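Side-chain contacts in NAD(P)H-flavin oxidoreductase (Agrobacterium tumefaciens str. C58, PDB 2FRE), which binds flavin mononucleotide and probably uses NAD(P)H to reduce flavin or other acceptors: residues S29-E34 against L128-H133; L36-D41 against A122-L127. All coordinates share one frame; numbering follows the deposited sequence.

Contact 1: residues S29-E34 against L128-H133. With FMN (flavin mononucleotide), chain C.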
loop_
_atom_site.group_PDB
_atom_site.type_symbol
_atom_site.label_atom_id
_atom_site.label_comp_id
_atom_site.label_asym_id
_atom_site.label_seq_id
_atom_site.Cartn_x
_atom_site.Cartn_y
_atom_site.Cartn_z
ATOM N N SER A 29 -25.303 -7.503 -4.311
ATOM C CA SER A 29 -25.808 -8.146 -3.095
ATOM C C SER A 29 -25.364 -7.366 -1.874
ATOM O O SER A 29 -24.381 -6.634 -1.942
ATOM C CB SER A 29 -25.291 -9.576 -3.005
ATOM O OG SER A 29 -23.877 -9.598 -2.965
ATOM N N PRO A 30 -26.078 -7.519 -0.750
ATOM C CA PRO A 30 -25.599 -6.931 0.507
ATOM C C PRO A 30 -24.357 -7.640 1.055
ATOM O O PRO A 30 -24.259 -8.855 0.959
ATOM C CB PRO A 30 -26.784 -7.114 1.466
ATOM C CG PRO A 30 -27.607 -8.196 0.894
ATOM C CD PRO A 30 -27.358 -8.234 -0.583
HETATM N N MSE A 31 -23.412 -6.884 1.606
HETATM C CA MSE A 31 -22.270 -7.469 2.297
HETATM C C MSE A 31 -22.526 -7.399 3.788
HETATM O O MSE A 31 -22.897 -6.350 4.294
HETATM C CB MSE A 31 -20.979 -6.704 2.021
HETATM C CG MSE A 31 -19.798 -7.231 2.823
HETATM SE SE MSE A 31 -18.150 -6.182 2.561
HETATM C CE MSE A 31 -17.930 -6.516 0.621
ATOM N N PRO A 32 -22.313 -8.507 4.504
ATOM C CA PRO A 32 -22.524 -8.447 5.950
ATOM C C PRO A 32 -21.753 -7.291 6.589
ATOM O O PRO A 32 -20.610 -7.009 6.184
ATOM C CB PRO A 32 -22.024 -9.814 6.427
ATOM C CG PRO A 32 -22.236 -10.707 5.276
ATOM C CD PRO A 32 -21.920 -9.854 4.066
ATOM N N LYS A 33 -22.377 -6.588 7.532
ATOM C CA LYS A 33 -21.711 -5.441 8.179
ATOM C C LYS A 33 -20.345 -5.821 8.761
ATOM O O LYS A 33 -19.374 -5.044 8.623
ATOM C CB LYS A 33 -22.602 -4.800 9.257
ATOM C CG LYS A 33 -23.441 -3.582 8.765
ATOM C CD LYS A 33 -24.474 -3.959 7.717
ATOM C CE LYS A 33 -25.189 -2.739 7.085
ATOM N NZ LYS A 33 -25.325 -1.555 8.003
ATOM N N GLU A 34 -20.263 -6.999 9.399
ATOM C CA GLU A 34 -19.007 -7.458 10.039
ATOM C C GLU A 34 -17.886 -7.709 9.024
ATOM O O GLU A 34 -16.692 -7.530 9.345
ATOM C CB GLU A 34 -19.225 -8.734 10.865
ATOM C CG GLU A 34 -18.056 -9.053 11.840
ATOM C CD GLU A 34 -17.989 -10.524 12.305
ATOM O OE1 GLU A 34 -17.699 -11.433 11.483
ATOM O OE2 GLU A 34 -18.192 -10.761 13.512
ATOM N N LEU A 128 -11.748 -12.674 2.038
ATOM C CA LEU A 128 -13.144 -12.964 2.385
ATOM C C LEU A 128 -14.023 -13.364 1.201
ATOM O O LEU A 128 -15.194 -13.676 1.386
ATOM C CB LEU A 128 -13.764 -11.747 3.097
ATOM C CG LEU A 128 -13.190 -11.456 4.482
ATOM C CD1 LEU A 128 -13.709 -10.130 4.972
ATOM C CD2 LEU A 128 -13.551 -12.587 5.453
ATOM N N GLY A 129 -13.470 -13.365 -0.007
ATOM C CA GLY A 129 -14.203 -13.817 -1.173
ATOM C C GLY A 129 -14.772 -12.683 -1.991
ATOM O O GLY A 129 -15.582 -12.910 -2.896
ATOM N N TYR A 130 -14.343 -11.458 -1.685
ATOM C CA TYR A 130 -14.802 -10.266 -2.414
ATOM C C TYR A 130 -13.703 -9.755 -3.321
ATOM O O TYR A 130 -12.596 -10.287 -3.325
ATOM C CB TYR A 130 -15.194 -9.161 -1.427
ATOM C CG TYR A 130 -16.266 -9.599 -0.468
ATOM C CD1 TYR A 130 -17.544 -9.848 -0.910
ATOM C CD2 TYR A 130 -15.990 -9.782 0.883
ATOM C CE1 TYR A 130 -18.531 -10.261 -0.037
ATOM C CE2 TYR A 130 -16.963 -10.194 1.761
ATOM C CZ TYR A 130 -18.230 -10.445 1.299
ATOM O OH TYR A 130 -19.213 -10.841 2.157
ATOM N N HIS A 131 -14.024 -8.739 -4.106
ATOM C CA HIS A 131 -13.026 -7.982 -4.847
ATOM C C HIS A 131 -13.198 -6.503 -4.586
ATOM O O HIS A 131 -14.335 -5.990 -4.600
ATOM C CB HIS A 131 -13.135 -8.267 -6.352
ATOM C CG HIS A 131 -12.843 -9.696 -6.711
ATOM N ND1 HIS A 131 -13.770 -10.704 -6.559
ATOM C CD2 HIS A 131 -11.713 -10.293 -7.152
ATOM C CE1 HIS A 131 -13.236 -11.854 -6.913
ATOM N NE2 HIS A 131 -11.989 -11.634 -7.289
ATOM N N ALA A 132 -12.072 -5.821 -4.373
ATOM C CA ALA A 132 -12.048 -4.369 -4.197
ATOM C C ALA A 132 -11.515 -3.736 -5.486
ATOM O O ALA A 132 -10.717 -4.353 -6.187
ATOM C CB ALA A 132 -11.179 -3.980 -3.045
ATOM N N HIS A 133 -11.986 -2.546 -5.819
ATOM C CA HIS A 133 -11.597 -1.884 -7.071
ATOM C C HIS A 133 -11.392 -0.404 -6.781
ATOM O O HIS A 133 -12.324 0.302 -6.389
ATOM C CB HIS A 133 -12.677 -2.108 -8.114
ATOM C CG HIS A 133 -12.272 -1.784 -9.522
ATOM N ND1 HIS A 133 -11.556 -0.656 -9.868
ATOM C CD2 HIS A 133 -12.542 -2.421 -10.681
ATOM C CE1 HIS A 133 -11.396 -0.626 -11.185
ATOM N NE2 HIS A 133 -11.977 -1.688 -11.698
HETATM N N1 FMN C . -10.258 1.565 -12.452
HETATM C C2 FMN C . -11.339 2.157 -13.105
HETATM O O2 FMN C . -12.057 1.480 -13.849
HETATM N N3 FMN C . -11.606 3.505 -12.946
HETATM C C4 FMN C . -10.840 4.298 -12.135
HETATM O O4 FMN C . -11.243 5.442 -11.842
HETATM C C4A FMN C . -9.748 3.695 -11.473
HETATM N N5 FMN C . -8.940 4.455 -10.645
HETATM C C5A FMN C . -7.920 3.833 -9.944
HETATM C C6 FMN C . -7.140 4.592 -9.088
HETATM C C7 FMN C . -6.119 4.009 -8.367
HETATM C C7M FMN C . -5.698 4.757 -7.132
HETATM C C8 FMN C . -5.840 2.645 -8.506
HETATM C C8M FMN C . -5.160 1.890 -7.389
HETATM C C9 FMN C . -6.615 1.876 -9.364
HETATM C C9A FMN C . -7.648 2.479 -10.105
HETATM N N10 FMN C . -8.411 1.725 -10.972
HETATM C C10 FMN C . -9.471 2.333 -11.636
HETATM C "C1'" FMN C . -8.091 0.278 -11.249
HETATM C "C2'" FMN C . -6.725 0.030 -11.885
HETATM O "O2'" FMN C . -6.735 0.265 -13.289
HETATM C "C3'" FMN C . -6.259 -1.389 -11.567
HETATM O "O3'" FMN C . -6.057 -1.522 -10.165
HETATM C "C4'" FMN C . -4.999 -1.742 -12.347
HETATM O "O4'" FMN C . -5.273 -1.786 -13.738
HETATM C "C5'" FMN C . -4.376 -3.067 -11.925
HETATM O "O5'" FMN C . -5.283 -4.141 -12.120
HETATM P P FMN C . -5.696 -5.115 -10.908
HETATM O O1P FMN C . -4.459 -5.935 -10.580
HETATM O O2P FMN C . -6.077 -4.280 -9.696
HETATM O O3P FMN C . -6.853 -5.943 -11.397
#
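Selenomethionine Met31 sets its terminal methyl over the middle of the Tyr130 ring, with CE 3.6 Å from the ring centroid and only 8° off the ring normal, a CH-pi contact made almost straight down onto the face. The selenium follows on the same face: SE lies 4.5 Å from that centroid, a Met-aromatic contact. An extended start puts them there, CG anti to the backbone N (chi1 175°), and a single bend at chi3 (-62°) then lays the methyl over the ring. Nearer the backbone, Met31 CG passes the phenol end, 3.7 Å from Tyr130 OH. The ring belongs to the link between helix 110-127, which Gly129 ends in a Schellman motif, and strand 131-135 of the antiparallel sheet of this nitroreductase-family fold. Ile161 of strand 153-162 touches both side chains, and Leu36 and Ile39 of helix 33-44 touch Met31. Pro32, the N-cap of helix 33-44, brings CD to 3.5 Å from Tyr130 OH, while that hydroxyl is hydrogen-bonded to His35 ND1 in the first turn of the same helix. Three residues after Tyr130, strand 131-135 carries His133 into the flavin mononucleotide pocket.

Contact 2: residues L36-D41 against A122-L127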
loop_
_atom_site.group_PDB
_atom_site.type_symbol
_atom_site.label_atom_id
_atom_site.label_comp_id
_atom_site.label_asym_id
_atom_site.label_seq_id
_atom_site.Cartn_x
_atom_site.Cartn_y
_atom_site.Cartn_z
ATOM N N LEU A 36 -17.392 -5.952 6.259
ATOM C CA LEU A 36 -16.764 -4.658 5.924
ATOM C C LEU A 36 -15.863 -4.171 7.046
ATOM O O LEU A 36 -14.790 -3.632 6.799
ATOM C CB LEU A 36 -17.784 -3.563 5.585
ATOM C CG LEU A 36 -17.142 -2.218 5.161
ATOM C CD1 LEU A 36 -16.258 -2.369 3.971
ATOM C CD2 LEU A 36 -18.223 -1.182 4.863
ATOM N N LEU A 37 -16.303 -4.372 8.279
ATOM C CA LEU A 37 -15.524 -3.967 9.439
ATOM C C LEU A 37 -14.205 -4.763 9.537
ATOM O O LEU A 37 -13.140 -4.195 9.839
ATOM C CB LEU A 37 -16.393 -4.052 10.713
ATOM C CG LEU A 37 -17.489 -2.966 10.801
ATOM C CD1 LEU A 37 -18.422 -3.215 11.964
ATOM C CD2 LEU A 37 -16.907 -1.554 10.925
ATOM N N THR A 38 -14.252 -6.050 9.209
ATOM C CA THR A 38 -13.040 -6.872 9.141
ATOM C C THR A 38 -12.061 -6.317 8.103
ATOM O O THR A 38 -10.853 -6.160 8.373
ATOM C CB THR A 38 -13.391 -8.354 8.853
ATOM O OG1 THR A 38 -14.322 -8.820 9.833
ATOM C CG2 THR A 38 -12.159 -9.239 8.926
ATOM N N ILE A 39 -12.601 -5.985 6.930
ATOM C CA ILE A 39 -11.821 -5.401 5.831
ATOM C C ILE A 39 -11.136 -4.113 6.250
ATOM O O ILE A 39 -9.951 -3.948 6.012
ATOM C CB ILE A 39 -12.702 -5.174 4.580
ATOM C CG1 ILE A 39 -13.075 -6.542 3.981
ATOM C CG2 ILE A 39 -11.972 -4.301 3.542
ATOM C CD1 ILE A 39 -14.110 -6.482 2.907
ATOM N N LEU A 40 -11.878 -3.211 6.883
ATOM C CA LEU A 40 -11.306 -1.951 7.333
ATOM C C LEU A 40 -10.388 -2.138 8.544
ATOM O O LEU A 40 -9.429 -1.398 8.711
ATOM C CB LEU A 40 -12.415 -0.918 7.600
ATOM C CG LEU A 40 -13.237 -0.500 6.374
ATOM C CD1 LEU A 40 -14.307 0.560 6.746
ATOM C CD2 LEU A 40 -12.389 -0.012 5.239
ATOM N N ASP A 41 -10.651 -3.160 9.364
ATOM C CA ASP A 41 -9.777 -3.503 10.487
ATOM C C ASP A 41 -8.394 -3.922 9.963
ATOM O O ASP A 41 -7.371 -3.427 10.419
ATOM C CB ASP A 41 -10.410 -4.629 11.336
ATOM C CG ASP A 41 -9.797 -4.751 12.708
ATOM O OD1 ASP A 41 -8.946 -3.914 13.095
ATOM O OD2 ASP A 41 -10.188 -5.683 13.424
ATOM N N ALA A 122 -7.755 -4.210 0.190
ATOM C CA ALA A 122 -7.965 -5.056 -0.999
ATOM C C ALA A 122 -7.639 -6.522 -0.725
ATOM O O ALA A 122 -8.358 -7.440 -1.181
ATOM C CB ALA A 122 -7.138 -4.529 -2.147
HETATM N N MSE A 123 -6.586 -6.747 0.042
HETATM C CA MSE A 123 -6.152 -8.083 0.394
HETATM C C MSE A 123 -7.138 -8.769 1.325
HETATM O O MSE A 123 -7.515 -9.901 1.108
HETATM C CB MSE A 123 -4.763 -8.029 1.014
HETATM C CG MSE A 123 -4.049 -9.341 1.087
HETATM SE SE MSE A 123 -3.898 -10.223 -0.658
HETATM C CE MSE A 123 -4.985 -11.212 -0.443
ATOM N N GLN A 124 -7.557 -8.061 2.358
ATOM C CA GLN A 124 -8.545 -8.627 3.284
ATOM C C GLN A 124 -9.883 -8.911 2.582
ATOM O O GLN A 124 -10.505 -9.967 2.798
ATOM C CB GLN A 124 -8.726 -7.752 4.529
ATOM C CG GLN A 124 -9.604 -8.375 5.635
ATOM C CD GLN A 124 -9.187 -9.762 6.092
ATOM O OE1 GLN A 124 -9.628 -10.820 5.540
ATOM N NE2 GLN A 124 -8.394 -9.795 7.135
ATOM N N ALA A 125 -10.305 -7.993 1.723
ATOM C CA ALA A 125 -11.494 -8.195 0.883
ATOM C C ALA A 125 -11.361 -9.481 0.043
ATOM O O ALA A 125 -12.255 -10.345 0.047
ATOM C CB ALA A 125 -11.714 -6.980 -0.032
ATOM N N HIS A 126 -10.258 -9.580 -0.689
ATOM C CA HIS A 126 -9.921 -10.796 -1.419
ATOM C C HIS A 126 -10.029 -12.058 -0.559
ATOM O O HIS A 126 -10.668 -13.054 -0.955
ATOM C CB HIS A 126 -8.514 -10.738 -2.028
ATOM C CG HIS A 126 -8.197 -11.967 -2.816
ATOM N ND1 HIS A 126 -7.360 -12.956 -2.347
ATOM C CD2 HIS A 126 -8.668 -12.403 -3.999
ATOM C CE1 HIS A 126 -7.316 -13.941 -3.221
ATOM N NE2 HIS A 126 -8.122 -13.644 -4.223
ATOM N N LEU A 127 -9.414 -12.019 0.619
ATOM C CA LEU A 127 -9.416 -13.182 1.499
ATOM C C LEU A 127 -10.813 -13.618 1.964
ATOM O O LEU A 127 -11.043 -14.809 2.222
ATOM C CB LEU A 127 -8.483 -12.958 2.689
ATOM C CG LEU A 127 -6.989 -12.947 2.334
ATOM C CD1 LEU A 127 -6.172 -12.408 3.491
ATOM C CD2 LEU A 127 -6.474 -14.339 1.929
#
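Ile39 and Gln124 bring two helices of the nitroreductase-family fold together, 33-44 and 110-127, whose local axes run roughly antiparallel at 142° and approach to 8.3 Å. The close approach is consistent with the groups at the crossing, an alanine and the aliphatic stem of a glutamine. The tight part lies where side chain meets backbone. Gln124 leaves its helix with CG anti to the backbone N (chi1 -172°), and this methylene rests against the opposing main chain, 3.7 Å from Ile39 CA and equally 3.7 Å from Thr38 O. Ile39 answers from the other helix: its CG1 branch runs alongside Ala125, and the terminal CD1 reaches 3.7 Å from Ala125 CA. Leu121, Met31 and Leu128 also touch the Ile39 side chain, adding further apolar contacts on this flank. No hydrogen bond crosses between the two segments.

The contact is looser toward Thr38, where CG2 comes no closer than 4.1 Å to Gln124 CD. The threonine hydroxyl is turned to its own helix and bonds Glu34 O one turn back. This flank is closed by protein and not by solvent, for Pro12 of the second subunit packs on Thr38 and Phe17 of the second subunit on Gln124; the helix pair therefore contributes to the dimer interface. On the tight flank, the side chains meet most closely where the methyl carbon Ile39 CD1 stands 3.8 Å from Ala125 CB.

In the fold
Contacts 1 and 2, centres about 8 Å apart, adjoin in one buried region. Along the chain, contact 2 is nested inside the loop closed by contact 1: residues 29-34 lead into helix 33-44, and helix 110-127 runs on into 128-133. Leu128 CD1 packs 3.8 Å from Ile39 CG1, and a probable hydrogen bond from Tyr130 N to Ala125 O ties the turn to the helix it leaves. Contact 1 joins the start of helix 33-44 to the link into strand 131-135, which goes on to the flavin pocket; contact 2 joins the two helices, with the Ala125 side chain about 12 Å from the flavin. Contact 2 packs on the second subunit through Thr38 and Gln124, whereas segment 29-34 meets it at its helical end.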